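Local coordinates for SnoaL-like domain-containing protein (Burkholderia xenovorans LB400, PDB 3FGY) that is of unknown function but adopts an NTF2-like, SnoaL-type fold, whose cone-shaped alpha+beta architecture often encloses a ligand-binding or catalytic pocket, at residues A[75-79]-A[80-84]. Sequence-based numbering, arbitrary orientation.
Sequences FVAQG and ERVLV
Phe75 lies alongside Val84 across the two antiparallel strands of a beta hairpin, as a non-hydrogen-bonded pair, the side chains pointing the same way. With CG anti to its carbonyl carbon (chi1 -64°), the ring leans over the neighbouring strand, and its CE2 meets Val84 CG2 at 3.7 Å. Val82 comes to the same ring at its edge, CG1 lying near the ring plane 3.9 Å from Phe75 CD2, while its other methyl faces Ala77 CB. Phe75, Ala77 and Val82 pack against Val8 and Val11 of helix 5-20, while Val84 rests on Trp103 of strand 98-110. On the reverse face Arg81 NE forms a salt bridge with Glu74 of the second subunit, and Gln78 OE1 accepts a hydrogen bond from the backbone N of Ala77 of the second subunit. Leu83 CD1 sits above one face of the Arg81 guanidinium, nearer its margin than its centre. Reciprocal backbone hydrogen bonds between Val76 and Leu83 are nearly straight, Val76 N to Leu83 O spanning 2.9 Å at 170°. A type II' turn, with Gly79 at positive phi, closes the hairpin. The chemistry thus divides by face: hydrocarbon packing seats the hairpin on the helix, whereas mixed apolar and polar contacts join it to the partner subunit.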
ATOM      1  N   PHE A  75      -3.111  -4.495 -11.631  1.00 14.14           N
ATOM      2  CA  PHE A  75      -3.262  -3.066 -11.907  1.00 13.67           C
ATOM      3  C   PHE A  75      -4.700  -2.667 -11.602  1.00 15.71           C
ATOM      4  O   PHE A  75      -5.642  -3.278 -12.140  1.00 21.43           O
ATOM      5  CB  PHE A  75      -2.903  -2.746 -13.364  1.00 15.03           C
ATOM      6  CG  PHE A  75      -1.489  -3.023 -13.690  1.00 15.68           C
ATOM      7  CD1 PHE A  75      -1.082  -4.317 -13.999  1.00 22.65           C
ATOM      8  CD2 PHE A  75      -0.534  -2.028 -13.623  1.00 16.68           C
ATOM      9  CE1 PHE A  75       0.229  -4.600 -14.265  1.00 23.36           C
ATOM     10  CE2 PHE A  75       0.781  -2.317 -13.890  1.00 20.88           C
ATOM     11  CZ  PHE A  75       1.165  -3.593 -14.206  1.00 20.77           C
ATOM     12  N   VAL A  76      -4.858  -1.655 -10.759  1.00 16.55           N
ATOM     13  CA  VAL A  76      -6.151  -1.076 -10.458  1.00 15.78           C
ATOM     14  C   VAL A  76      -6.070   0.401 -10.824  1.00 16.55           C
ATOM     15  O   VAL A  76      -5.295   1.136 -10.204  1.00 16.57           O
ATOM     16  CB  VAL A  76      -6.523  -1.235  -8.986  1.00 17.91           C
ATOM     17  CG1 VAL A  76      -7.939  -0.664  -8.741  1.00 19.24           C
ATOM     18  CG2 VAL A  76      -6.435  -2.714  -8.575  1.00 18.25           C
ATOM     19  N   ALA A  77      -6.869   0.808 -11.817  1.00 17.05           N
ATOM     20  CA  ALA A  77      -6.743   2.105 -12.467  1.00 14.46           C
ATOM     21  C   ALA A  77      -8.083   2.860 -12.442  1.00 15.30           C
ATOM     22  O   ALA A  77      -9.134   2.301 -12.763  1.00 17.72           O
ATOM     23  CB  ALA A  77      -6.251   1.933 -13.944  1.00 15.99           C
ATOM     24  N   GLN A  78      -8.022   4.136 -12.087  1.00 15.43           N
ATOM     25  CA  GLN A  78      -9.175   5.018 -12.130  1.00 15.82           C
ATOM     26  C   GLN A  78      -8.646   6.442 -12.272  1.00 15.56           C
ATOM     27  O   GLN A  78      -7.661   6.825 -11.613  1.00 16.51           O
ATOM     28  CB  GLN A  78     -10.035   4.847 -10.868  1.00 18.63           C
ATOM     29  CG  GLN A  78     -11.375   5.545 -10.963  1.00 18.09           C
ATOM     30  CD  GLN A  78     -12.286   5.255  -9.783  1.00 20.01           C
ATOM     31  OE1 GLN A  78     -11.833   5.009  -8.676  1.00 15.51           O
ATOM     32  NE2 GLN A  78     -13.602   5.333 -10.025  1.00 20.72           N
ATOM     33  N   GLY A  79      -9.239   7.198 -13.185  1.00 16.64           N
ATOM     34  CA  GLY A  79      -8.821   8.561 -13.398  1.00 16.60           C
ATOM     35  C   GLY A  79      -7.376   8.593 -13.856  1.00 16.47           C
ATOM     36  O   GLY A  79      -6.998   7.860 -14.764  1.00 18.12           O
ATOM     37  N   GLU A  80      -6.573   9.417 -13.193  1.00 17.16           N
ATOM     38  CA  GLU A  80      -5.157   9.555 -13.533  0.50 19.31           C
ATOM     39  C   GLU A  80      -4.288   8.612 -12.699  1.00 18.22           C
ATOM     40  O   GLU A  80      -3.065   8.678 -12.751  1.00 18.95           O
ATOM     41  CB  GLU A  80      -4.695  11.014 -13.370  0.50 20.61           C
ATOM     42  CG  GLU A  80      -4.521  11.511 -11.938  0.50 21.46           C
ATOM     43  CD  GLU A  80      -4.190  13.000 -11.858  0.50 21.89           C
ATOM     44  OE1 GLU A  80      -4.075  13.655 -12.912  0.50 27.73           O
ATOM     45  OE2 GLU A  80      -4.059  13.512 -10.730  0.50 28.75           O
ATOM     46  N   ARG A  81      -4.919   7.730 -11.935  1.00 17.81           N
ATOM     47  CA  ARG A  81      -4.215   6.881 -10.988  1.00 16.40           C
ATOM     48  C   ARG A  81      -4.134   5.430 -11.448  1.00 15.42           C
ATOM     49  O   ARG A  81      -5.094   4.914 -12.005  1.00 13.88           O
ATOM     50  CB  ARG A  81      -4.916   6.965  -9.630  1.00 16.36           C
ATOM     51  CG  ARG A  81      -5.043   8.395  -9.101  1.00 18.61           C
ATOM     52  CD  ARG A  81      -3.777   8.830  -8.404  1.00 20.17           C
ATOM     53  NE  ARG A  81      -3.716   8.392  -7.001  1.00 21.07           N
ATOM     54  CZ  ARG A  81      -2.580   8.246  -6.311  1.00 20.78           C
ATOM     55  NH1 ARG A  81      -1.396   8.446  -6.866  1.00 20.17           N
ATOM     56  NH2 ARG A  81      -2.627   7.865  -5.053  1.00 22.42           N
ATOM     57  N   VAL A  82      -2.974   4.810 -11.234  1.00 14.90           N
ATOM     58  CA  VAL A  82      -2.770   3.389 -11.431  1.00 14.64           C
ATOM     59  C   VAL A  82      -2.090   2.889 -10.162  1.00 14.14           C
ATOM     60  O   VAL A  82      -1.010   3.343  -9.812  1.00 15.46           O
ATOM     61  CB  VAL A  82      -1.871   3.097 -12.669  1.00 13.77           C
ATOM     62  CG1 VAL A  82      -1.732   1.625 -12.877  1.00 15.72           C
ATOM     63  CG2 VAL A  82      -2.471   3.725 -13.919  1.00 14.18           C
ATOM     64  N   LEU A  83      -2.776   2.024  -9.426  1.00 15.82           N
ATOM     65  CA  LEU A  83      -2.179   1.385  -8.279  1.00 16.12           C
ATOM     66  C   LEU A  83      -1.780  -0.016  -8.689  1.00 14.22           C
ATOM     67  O   LEU A  83      -2.586  -0.776  -9.249  1.00 16.37           O
ATOM     68  CB  LEU A  83      -3.142   1.402  -7.104  1.00 15.96           C
ATOM     69  CG  LEU A  83      -2.995   2.648  -6.231  1.00 17.95           C
ATOM     70  CD1 LEU A  83      -3.219   3.973  -6.979  1.00 15.87           C
ATOM     71  CD2 LEU A  83      -3.893   2.507  -4.974  1.00 19.05           C
ATOM     72  N   VAL A  84      -0.516  -0.346  -8.451  1.00 14.88           N
ATOM     73  CA  VAL A  84       0.057  -1.626  -8.805  1.00 14.62           C
ATOM     74  C   VAL A  84       0.234  -2.425  -7.513  1.00 15.08           C
ATOM     75  O   VAL A  84       0.922  -1.966  -6.592  1.00 14.44           O
ATOM     76  CB  VAL A  84       1.407  -1.470  -9.547  1.00 16.17           C
ATOM     77  CG1 VAL A  84       1.862  -2.826 -10.053  1.00 13.60           C
ATOM     78  CG2 VAL A  84       1.274  -0.474 -10.732  1.00 14.78           C
TER
HETATM   79  O   HOH W   1      -5.479   5.596 -14.823  1.00 22.48           O